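Local coordinates for hypothetical protein (Bacteroides fragilis, PDB 4JJA), which is of unknown function but possibly acts as an exo-beta-N-acetylmuramidase that trims peptidoglycan fragments, at residues A180-G185 / E356-Q361; N184-L189 / K363-Y368; T331-K336 / A349-D354. All blocks are in the same frame, centred on the assembly; numbering follows the deposited sequence.

Helix 352-362 links the three contacts along the chain. The turn leading into it (Arg350, Trp351) packs on 331-336 in contact 3, with Asp354 of its first turn joined through a water; its later turns meet helix 176-185 in contact 1, and the following segment, 363-368, meets the C-terminal end of helix 176-185 in contact 2. Contacts 1 and 2 touch and share Asn184 and Gly185, their centres about 5 Å apart; the centre of contact 3 lies about 20 Å from that of contact 1 and about 24 Å from that of contact 2, nested inside the chain loops that both close. Contacts 1 and 2 thus join the N-terminal and C-terminal NamZ family regions; both segments of contact 3 lie within the latter.

Contact 1: residues A180-G185 / E356-Q361; sequences ALMVNG and ERFKIQ
With CG turned anti to the backbone N (chi1 -176°) and the chain extended beyond it, the selenomethionine Met182 reaches straight out from helix 176-185 towards Phe358 and Gln361 of helix 352-362. Phe358 has a similar first torsion (-170°), which carries its ring end forward to meet the selenium: Met182 SE lies 3.8 Å from Phe358 CZ and 4.7 Å from the ring centroid. Its approach is oblique, 54° off the ring normal, so this is a tilted Met-aromatic contact. The terminal methyl goes further, with Met182 CE 3.6 Å from Phe358 CE1. Met182 CE also meets Gln361, 3.5 Å from Gln361 CG and equally close to Gln361 CD, the two side chains crossing at about a right angle. Gln361 thus offers its aliphatic stem and amide carbon to the methyl, while its NE2 is hydrogen-bonded to Glu186 OE1. The contacts found are all between side chains, consistent with the nearest CA atoms, those of Met182 and Gln361, being 8.9 Å apart. The result is a buried helix-helix contact in which one long side chain from the Rossmann-like N-terminal region reaches into the angle between Phe358 and Gln361 of helix 352-362.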
loop_
_atom_site.group_PDB
_atom_site.type_symbol
_atom_site.label_atom_id
_atom_site.label_comp_id
_atom_site.label_asym_id
_atom_site.label_seq_id
_atom_site.Cartn_x
_atom_site.Cartn_y
_atom_site.Cartn_z
ATOM N N ALA A 180 -4.660 -0.568 11.969
ATOM C CA ALA A 180 -4.912 0.508 12.921
ATOM C C ALA A 180 -5.021 -0.054 14.320
ATOM O O ALA A 180 -4.475 0.536 15.290
ATOM C CB ALA A 180 -6.152 1.278 12.564
ATOM N N LEU A 181 -5.758 -1.149 14.476
ATOM C CA LEU A 181 -5.888 -1.773 15.779
ATOM C C LEU A 181 -4.537 -2.206 16.339
ATOM O O LEU A 181 -4.268 -2.071 17.552
ATOM C CB LEU A 181 -6.889 -2.938 15.724
ATOM C CG LEU A 181 -8.342 -2.580 15.349
ATOM C CD1 LEU A 181 -9.225 -3.822 15.212
ATOM C CD2 LEU A 181 -8.959 -1.569 16.344
HETATM N N MSE A 182 -3.690 -2.753 15.478
HETATM C CA MSE A 182 -2.345 -3.154 15.882
HETATM C C MSE A 182 -1.484 -1.981 16.265
HETATM O O MSE A 182 -0.744 -2.050 17.253
HETATM C CB MSE A 182 -1.685 -4.006 14.804
HETATM C CG MSE A 182 -0.336 -4.539 15.206
HETATM SE SE MSE A 182 0.241 -5.879 13.893
HETATM C CE MSE A 182 1.500 -6.820 15.062
ATOM N N VAL A 183 -1.540 -0.883 15.520
ATOM C CA VAL A 183 -0.803 0.318 15.877
ATOM C C VAL A 183 -1.166 0.787 17.283
ATOM O O VAL A 183 -0.272 1.133 18.053
ATOM C CB VAL A 183 -1.108 1.419 14.827
ATOM C CG1 VAL A 183 -0.714 2.798 15.317
ATOM C CG2 VAL A 183 -0.455 1.050 13.486
ATOM N N ASN A 184 -2.440 0.733 17.637
ATOM C CA ASN A 184 -2.848 1.074 18.989
ATOM C C ASN A 184 -2.266 0.073 19.956
ATOM O O ASN A 184 -1.621 0.492 20.927
ATOM C CB ASN A 184 -4.368 1.142 19.111
ATOM C CG ASN A 184 -4.943 2.506 18.776
ATOM O OD1 ASN A 184 -4.274 3.546 18.793
ATOM N ND2 ASN A 184 -6.238 2.496 18.480
ATOM N N GLY A 185 -2.562 -1.216 19.764
ATOM C CA GLY A 185 -2.249 -2.214 20.787
ATOM C C GLY A 185 -0.777 -2.419 21.030
ATOM O O GLY A 185 -0.384 -2.733 22.155
ATOM N N GLU A 356 6.572 -16.068 10.724
ATOM C CA GLU A 356 5.870 -16.890 11.743
ATOM C C GLU A 356 5.527 -16.039 12.941
ATOM O O GLU A 356 4.374 -15.987 13.382
ATOM C CB GLU A 356 6.756 -18.063 12.197
ATOM C CG GLU A 356 6.872 -19.118 11.092
ATOM C CD GLU A 356 7.829 -20.283 11.392
ATOM O OE1 GLU A 356 8.498 -20.342 12.448
ATOM O OE2 GLU A 356 7.933 -21.131 10.496
ATOM N N ARG A 357 6.532 -15.360 13.451
ATOM C CA ARG A 357 6.361 -14.533 14.631
ATOM C C ARG A 357 5.404 -13.386 14.403
ATOM O O ARG A 357 4.591 -13.101 15.285
ATOM C CB ARG A 357 7.687 -13.941 15.108
ATOM C CG ARG A 357 8.657 -14.988 15.768
ATOM C CD ARG A 357 9.968 -14.369 16.315
ATOM N NE ARG A 357 10.916 -13.867 15.326
ATOM C CZ ARG A 357 11.939 -14.554 14.807
ATOM N NH1 ARG A 357 12.172 -15.801 15.202
ATOM N NH2 ARG A 357 12.725 -13.980 13.894
ATOM N N PHE A 358 5.458 -12.779 13.231
ATOM C CA PHE A 358 4.499 -11.694 12.972
ATOM C C PHE A 358 3.062 -12.193 12.901
ATOM O O PHE A 358 2.147 -11.506 13.335
ATOM C CB PHE A 358 4.878 -10.940 11.697
ATOM C CG PHE A 358 4.059 -9.691 11.532
ATOM C CD1 PHE A 358 4.333 -8.583 12.293
ATOM C CD2 PHE A 358 3.011 -9.607 10.637
ATOM C CE1 PHE A 358 3.543 -7.408 12.161
ATOM C CE2 PHE A 358 2.227 -8.470 10.517
ATOM C CZ PHE A 358 2.535 -7.372 11.273
ATOM N N LYS A 359 2.865 -13.396 12.346
ATOM C CA LYS A 359 1.520 -13.959 12.275
ATOM C C LYS A 359 0.942 -14.164 13.659
ATOM O O LYS A 359 -0.248 -14.000 13.884
ATOM C CB LYS A 359 1.525 -15.261 11.487
ATOM C CG LYS A 359 1.690 -15.039 10.001
ATOM C CD LYS A 359 1.683 -16.411 9.301
ATOM C CE LYS A 359 1.835 -16.400 7.811
ATOM N NZ LYS A 359 1.853 -17.798 7.199
ATOM N N ILE A 360 1.790 -14.505 14.624
ATOM C CA ILE A 360 1.368 -14.599 16.039
ATOM C C ILE A 360 1.085 -13.228 16.617
ATOM O O ILE A 360 0.056 -12.990 17.265
ATOM C CB ILE A 360 2.421 -15.323 16.899
ATOM C CG1 ILE A 360 2.355 -16.809 16.572
ATOM C CG2 ILE A 360 2.185 -15.048 18.413
ATOM C CD1 ILE A 360 3.663 -17.571 16.790
ATOM N N GLN A 361 1.986 -12.309 16.366
ATOM C CA GLN A 361 1.888 -10.964 16.942
ATOM C C GLN A 361 0.623 -10.266 16.465
ATOM O O GLN A 361 0.010 -9.501 17.215
ATOM C CB GLN A 361 3.132 -10.115 16.590
ATOM C CG GLN A 361 3.297 -8.818 17.345
ATOM C CD GLN A 361 4.362 -7.901 16.818
ATOM O OE1 GLN A 361 5.061 -8.183 15.847
ATOM N NE2 GLN A 361 4.529 -6.785 17.506
#

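Contact 2: residues N184-L189 / K363-Y368; sequences NGERWL and KPYLLY
The backbones approach most closely at Gly185 and Tyr365, whose CA atoms are 8.1 Å apart, where helix 176-185 ends against the short 3-10 segment 363-365. Across the contact, Tyr365 sends its hydroxyl towards this helix end and donates to Glu186 OE2 at 2.7 Å. OE2 receives it on the anti lone pair, away from the other carboxylate oxygen, and lies at the ring edge in the tyrosine plane. The carboxylate itself is turned 72° from that plane. Glu186 gets there through a bend at chi2 (-61°), which folds the chain round to the phenol. OE1 is occupied in turn by Gln361 of helix 352-362, so two separate donors should fix the rotation of the carboxylate. Nearer the backbone, Tyr365 OH lies 3.3 Å from Gly185 C, and Gly185 CA is 3.9 Å from Tyr365 CE1. A little back along the Glu186 side chain, CB rests over one face of the Trp188 indole, 3.5 Å above its plane and towards the rim.

Arg187 takes a positive phi of 58° and turns the chain out of the helix. Its N bonds to Asn184 O at 3.1 Å, and Trp188 N reaches back to Val183 O. Asn184 O also accepts from Arg187 NH1 at 2.9 Å; the two donors come from opposite faces of the carbonyl plane, so one oxygen is held by both the backbone and the side chain of the same residue. The helix end is therefore a Schellman motif whose outgoing turn, through Glu186, is tied at the protein surface to the segment following helix 352-362; helix 176-185 itself belongs to the beta-alpha-beta crossover between parallel strands 136-140 and 197-200 of the Rossmann-like sheet.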
loop_
_atom_site.group_PDB
_atom_site.type_symbol
_atom_site.label_atom_id
_atom_site.label_comp_id
_atom_site.label_asym_id
_atom_site.label_seq_id
_atom_site.Cartn_x
_atom_site.Cartn_y
_atom_site.Cartn_z
ATOM N N ASN A 184 -2.440 0.733 17.637
ATOM C CA ASN A 184 -2.848 1.074 18.989
ATOM C C ASN A 184 -2.266 0.073 19.956
ATOM O O ASN A 184 -1.621 0.492 20.927
ATOM C CB ASN A 184 -4.368 1.142 19.111
ATOM C CG ASN A 184 -4.943 2.506 18.776
ATOM O OD1 ASN A 184 -4.274 3.546 18.793
ATOM N ND2 ASN A 184 -6.238 2.496 18.480
ATOM N N GLY A 185 -2.562 -1.216 19.764
ATOM C CA GLY A 185 -2.249 -2.214 20.787
ATOM C C GLY A 185 -0.777 -2.419 21.030
ATOM O O GLY A 185 -0.384 -2.733 22.155
ATOM N N GLU A 186 0.024 -2.251 19.985
ATOM C CA GLU A 186 1.464 -2.399 20.077
ATOM C C GLU A 186 2.192 -1.103 20.408
ATOM O O GLU A 186 3.417 -1.109 20.487
ATOM C CB GLU A 186 2.016 -3.023 18.769
ATOM C CG GLU A 186 1.477 -4.367 18.456
ATOM C CD GLU A 186 1.778 -5.442 19.497
ATOM O OE1 GLU A 186 2.956 -5.722 19.727
ATOM O OE2 GLU A 186 0.826 -6.008 20.074
ATOM N N ARG A 187 1.450 -0.019 20.593
ATOM C CA ARG A 187 1.979 1.300 20.927
ATOM C C ARG A 187 2.971 1.801 19.905
ATOM O O ARG A 187 4.100 2.224 20.229
ATOM C CB ARG A 187 2.520 1.404 22.373
ATOM C CG ARG A 187 1.466 1.207 23.371
ATOM C CD ARG A 187 0.426 2.355 23.298
ATOM N NE ARG A 187 -0.374 2.350 24.521
ATOM C CZ ARG A 187 -1.405 1.548 24.732
ATOM N NH1 ARG A 187 -1.807 0.670 23.796
ATOM N NH2 ARG A 187 -2.047 1.627 25.904
ATOM N N TRP A 188 2.528 1.799 18.654
ATOM C CA TRP A 188 3.350 2.283 17.558
ATOM C C TRP A 188 3.124 3.758 17.209
ATOM O O TRP A 188 3.828 4.297 16.356
ATOM C CB TRP A 188 3.107 1.393 16.336
ATOM C CG TRP A 188 3.661 0.021 16.438
ATOM C CD1 TRP A 188 4.583 -0.437 17.314
ATOM C CD2 TRP A 188 3.345 -1.085 15.599
ATOM N NE1 TRP A 188 4.831 -1.765 17.095
ATOM C CE2 TRP A 188 4.097 -2.176 16.020
ATOM C CE3 TRP A 188 2.492 -1.259 14.521
ATOM C CZ2 TRP A 188 4.027 -3.406 15.375
ATOM C CZ3 TRP A 188 2.417 -2.443 13.900
ATOM C CH2 TRP A 188 3.183 -3.511 14.310
ATOM N N LEU A 189 2.179 4.441 17.858
ATOM C CA LEU A 189 2.099 5.887 17.714
ATOM C C LEU A 189 3.201 6.603 18.511
ATOM O O LEU A 189 3.600 6.127 19.552
ATOM C CB LEU A 189 0.719 6.422 18.164
ATOM C CG LEU A 189 -0.515 5.941 17.407
ATOM C CD1 LEU A 189 -1.765 6.571 17.962
ATOM C CD2 LEU A 189 -0.358 6.216 15.907
ATOM N N LYS A 363 -2.214 -11.561 15.429
ATOM C CA LYS A 363 -3.473 -12.289 15.569
ATOM C C LYS A 363 -4.553 -11.570 16.388
ATOM O O LYS A 363 -5.703 -11.596 15.962
ATOM C CB LYS A 363 -3.199 -13.699 16.143
ATOM C CG LYS A 363 -4.391 -14.619 16.075
ATOM C CD LYS A 363 -4.492 -15.212 14.693
ATOM C CE LYS A 363 -5.353 -16.543 14.585
ATOM N NZ LYS A 363 -4.731 -17.501 13.624
ATOM N N PRO A 364 -4.215 -10.929 17.508
ATOM C CA PRO A 364 -5.293 -10.255 18.271
ATOM C C PRO A 364 -5.974 -9.097 17.587
ATOM O O PRO A 364 -7.035 -8.663 18.044
ATOM C CB PRO A 364 -4.562 -9.710 19.524
ATOM C CG PRO A 364 -3.243 -10.479 19.616
ATOM C CD PRO A 364 -2.903 -10.839 18.179
ATOM N N TYR A 365 -5.394 -8.621 16.488
ATOM C CA TYR A 365 -5.867 -7.457 15.776
ATOM C C TYR A 365 -6.620 -7.812 14.504
ATOM O O TYR A 365 -7.154 -6.896 13.836
ATOM C CB TYR A 365 -4.679 -6.546 15.481
ATOM C CG TYR A 365 -3.883 -6.227 16.703
ATOM C CD1 TYR A 365 -4.431 -5.506 17.752
ATOM C CD2 TYR A 365 -2.636 -6.762 16.873
ATOM C CE1 TYR A 365 -3.739 -5.280 18.881
ATOM C CE2 TYR A 365 -1.910 -6.501 18.009
ATOM C CZ TYR A 365 -2.464 -5.760 19.020
ATOM O OH TYR A 365 -1.770 -5.479 20.179
ATOM N N LEU A 366 -6.683 -9.095 14.146
ATOM C CA LEU A 366 -7.384 -9.483 12.944
ATOM C C LEU A 366 -8.873 -9.353 13.144
ATOM O O LEU A 366 -9.404 -9.578 14.218
ATOM C CB LEU A 366 -7.041 -10.894 12.476
ATOM C CG LEU A 366 -5.564 -11.131 12.156
ATOM C CD1 LEU A 366 -5.288 -12.563 11.722
ATOM C CD2 LEU A 366 -4.973 -10.086 11.144
ATOM N N LEU A 367 -9.550 -8.947 12.090
ATOM C CA LEU A 367 -10.987 -8.770 12.071
ATOM C C LEU A 367 -11.699 -9.792 11.214
ATOM O O LEU A 367 -12.941 -9.834 11.144
ATOM C CB LEU A 367 -11.328 -7.372 11.572
ATOM C CG LEU A 367 -10.954 -6.213 12.499
ATOM C CD1 LEU A 367 -11.058 -4.889 11.748
ATOM C CD2 LEU A 367 -11.775 -6.260 13.790
ATOM N N TYR A 368 -10.918 -10.626 10.535
ATOM C CA TYR A 368 -11.436 -11.592 9.579
ATOM C C TYR A 368 -10.696 -12.884 9.787
ATOM O O TYR A 368 -9.604 -12.894 10.313
ATOM C CB TYR A 368 -11.184 -11.107 8.114
ATOM C CG TYR A 368 -11.608 -9.659 7.940
ATOM C CD1 TYR A 368 -12.930 -9.327 7.820
ATOM C CD2 TYR A 368 -10.692 -8.642 7.884
ATOM C CE1 TYR A 368 -13.317 -7.999 7.686
ATOM C CE2 TYR A 368 -11.073 -7.326 7.769
ATOM C CZ TYR A 368 -12.385 -7.006 7.646
ATOM O OH TYR A 368 -12.820 -5.706 7.519
#

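Contact 3: residues T331-K336 / A349-D354; sequences TDYVRK and ARWKRD
Asp354 OD2 is gripped by two donors: a water 2.7 Å away, which bridges it to Tyr333 OH, and the backbone N of Ile154. The same water lies in the plane of the Tyr333 ring, at its edge, with its oxygen 2.7 Å from OH. Asp354 OD1 meanwhile forms a salt bridge with Arg357, so both oxygens of the carboxylate are engaged.

The larger interaction is the stack of Arg350 on Tyr333. With CG between the backbone N and the carbonyl carbon (chi1 63°), Tyr333 turns its ring toward 349-354, where Arg350 can lie on it. Arg350 is extended from CG to NE and runs across one ring face against the direction of the tyrosine side chain. Its CD sits over the ring centre, 3.6 Å from the centroid, in a CH-pi contact. The guanidinium lies farther back, towards Tyr333 CB, its plane only 6° from that of the ring; Arg350 CZ is 4.1 Å from the centroid and 33° off the normal, which makes the cation-pi contact off-centre. Thr331 CG2 occupies the opposite face, 3.6 Å above its centre, so the ring is sandwiched between a methyl and an arginine chain.

Past the ring, the phenol end meets Trp351 at about a right angle: Tyr333 OH is 3.3 Å from Trp351 CB and lies in the indole plane, at its edge. Val334 CG2 adds a looser apolar touch, 4.2 Å from Trp351 CZ3. Trp351 NE1 is hydrogen-bonded to Asp151, and Pro153 of the same loop touches both Thr331 and Trp351. The contact thus brings the first turn of helix 333-339, through Tyr333 and Val334, against the junction of helices 344-350 and 352-362, with the loop around Asp151-Ile154 packed alongside and helix 325-329 touching Val334.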
loop_
_atom_site.group_PDB
_atom_site.type_symbol
_atom_site.label_atom_id
_atom_site.label_comp_id
_atom_site.label_asym_id
_atom_site.label_seq_id
_atom_site.Cartn_x
_atom_site.Cartn_y
_atom_site.Cartn_z
ATOM N N THR A 331 16.219 -5.060 5.711
ATOM C CA THR A 331 17.323 -5.755 6.385
ATOM C C THR A 331 18.527 -5.717 5.467
ATOM O O THR A 331 18.405 -5.530 4.252
ATOM C CB THR A 331 16.952 -7.222 6.679
ATOM O OG1 THR A 331 17.985 -7.759 7.457
ATOM C CG2 THR A 331 16.784 -8.072 5.426
ATOM N N ASP A 332 19.702 -5.874 6.050
ATOM C CA ASP A 332 20.946 -5.825 5.329
ATOM C C ASP A 332 21.363 -7.134 4.670
ATOM O O ASP A 332 22.229 -7.136 3.809
ATOM C CB ASP A 332 22.084 -5.305 6.238
ATOM C CG ASP A 332 22.431 -6.188 7.351
ATOM O OD1 ASP A 332 21.858 -7.259 7.558
ATOM O OD2 ASP A 332 23.376 -5.775 8.101
ATOM N N TYR A 333 20.734 -8.255 5.015
ATOM C CA TYR A 333 21.291 -9.537 4.543
ATOM C C TYR A 333 20.884 -9.865 3.131
ATOM O O TYR A 333 21.513 -10.710 2.514
ATOM C CB TYR A 333 20.993 -10.689 5.468
ATOM C CG TYR A 333 19.537 -11.063 5.673
ATOM C CD1 TYR A 333 18.789 -11.670 4.650
ATOM C CD2 TYR A 333 18.909 -10.879 6.901
ATOM C CE1 TYR A 333 17.478 -12.066 4.855
ATOM C CE2 TYR A 333 17.605 -11.278 7.100
ATOM C CZ TYR A 333 16.878 -11.870 6.080
ATOM O OH TYR A 333 15.579 -12.262 6.290
ATOM N N VAL A 334 19.828 -9.254 2.578
ATOM C CA VAL A 334 19.411 -9.589 1.233
ATOM C C VAL A 334 20.471 -9.195 0.203
ATOM O O VAL A 334 20.900 -10.031 -0.620
ATOM C CB VAL A 334 18.027 -9.026 0.896
ATOM C CG1 VAL A 334 17.652 -9.245 -0.586
ATOM C CG2 VAL A 334 16.953 -9.606 1.826
ATOM N N ARG A 335 20.973 -7.956 0.271
ATOM C CA ARG A 335 22.052 -7.567 -0.605
ATOM C C ARG A 335 23.262 -8.483 -0.434
ATOM O O ARG A 335 23.876 -8.934 -1.427
ATOM C CB ARG A 335 22.460 -6.155 -0.241
ATOM C CG ARG A 335 23.664 -5.611 -0.964
ATOM C CD ARG A 335 24.224 -4.379 -0.306
ATOM N NE ARG A 335 23.301 -3.242 -0.340
ATOM C CZ ARG A 335 23.453 -2.122 -1.058
ATOM N NH1 ARG A 335 24.470 -1.953 -1.885
ATOM N NH2 ARG A 335 22.557 -1.153 -0.916
ATOM N N LYS A 336 23.642 -8.710 0.815
ATOM C CA LYS A 336 24.865 -9.474 1.080
ATOM C C LYS A 336 24.765 -10.906 0.538
ATOM O O LYS A 336 25.708 -11.438 -0.059
ATOM C CB LYS A 336 25.148 -9.523 2.572
ATOM C CG LYS A 336 25.543 -8.180 3.178
ATOM C CD LYS A 336 25.755 -8.326 4.720
ATOM C CE LYS A 336 25.936 -7.032 5.482
ATOM N NZ LYS A 336 26.091 -7.326 6.957
ATOM N N ALA A 349 14.050 -18.198 2.841
ATOM C CA ALA A 349 13.936 -19.011 4.014
ATOM C C ALA A 349 14.431 -18.286 5.264
ATOM O O ALA A 349 13.978 -18.571 6.352
ATOM C CB ALA A 349 14.711 -20.364 3.805
ATOM N N ARG A 350 15.377 -17.352 5.117
ATOM C CA ARG A 350 15.950 -16.661 6.253
ATOM C C ARG A 350 14.901 -15.809 7.007
ATOM O O ARG A 350 15.055 -15.583 8.194
ATOM C CB ARG A 350 17.169 -15.842 5.842
ATOM C CG ARG A 350 17.936 -15.334 7.040
ATOM C CD ARG A 350 19.269 -14.795 6.677
ATOM N NE ARG A 350 19.927 -14.146 7.805
ATOM C CZ ARG A 350 21.159 -13.633 7.716
ATOM N NH1 ARG A 350 21.868 -13.792 6.613
ATOM N NH2 ARG A 350 21.679 -12.956 8.728
ATOM N N TRP A 351 13.871 -15.346 6.305
ATOM C CA TRP A 351 12.833 -14.546 6.924
ATOM C C TRP A 351 11.617 -15.345 7.369
ATOM O O TRP A 351 10.652 -14.771 7.852
ATOM C CB TRP A 351 12.466 -13.325 6.108
ATOM C CG TRP A 351 11.794 -13.548 4.802
ATOM C CD1 TRP A 351 10.551 -14.101 4.552
ATOM C CD2 TRP A 351 12.292 -13.140 3.508
ATOM N NE1 TRP A 351 10.270 -14.042 3.211
ATOM C CE2 TRP A 351 11.296 -13.423 2.557
ATOM C CE3 TRP A 351 13.463 -12.505 3.093
ATOM C CZ2 TRP A 351 11.440 -13.113 1.205
ATOM C CZ3 TRP A 351 13.599 -12.184 1.736
ATOM C CH2 TRP A 351 12.601 -12.495 0.826
ATOM N N LYS A 352 11.619 -16.673 7.183
ATOM C CA LYS A 352 10.439 -17.468 7.540
ATOM C C LYS A 352 10.029 -17.306 8.981
ATOM O O LYS A 352 8.851 -17.143 9.290
ATOM C CB LYS A 352 10.705 -18.941 7.212
ATOM C CG LYS A 352 9.573 -19.891 7.543
ATOM C CD LYS A 352 8.351 -19.573 6.811
ATOM C CE LYS A 352 7.390 -20.800 6.775
ATOM N NZ LYS A 352 6.705 -20.912 5.451
ATOM N N ARG A 353 11.018 -17.328 9.866
ATOM C CA ARG A 353 10.753 -17.166 11.282
ATOM C C ARG A 353 10.133 -15.818 11.602
ATOM O O ARG A 353 9.171 -15.758 12.371
ATOM C CB ARG A 353 12.030 -17.351 12.094
ATOM C CG ARG A 353 12.486 -18.811 12.071
ATOM C CD ARG A 353 11.674 -19.671 12.990
ATOM N NE ARG A 353 11.953 -19.267 14.341
ATOM C CZ ARG A 353 12.339 -20.059 15.308
ATOM N NH1 ARG A 353 12.378 -21.371 15.118
ATOM N NH2 ARG A 353 12.587 -19.507 16.479
ATOM N N ASP A 354 10.668 -14.763 11.002
ATOM C CA ASP A 354 10.107 -13.382 11.186
ATOM C C ASP A 354 8.602 -13.440 10.827
ATOM O O ASP A 354 7.755 -12.870 11.515
ATOM C CB ASP A 354 10.747 -12.313 10.246
ATOM C CG ASP A 354 11.946 -11.553 10.811
ATOM O OD1 ASP A 354 12.362 -11.807 11.984
ATOM O OD2 ASP A 354 12.463 -10.659 9.995
HETATM O O HOH W 1 14.601 -11.832 8.746
#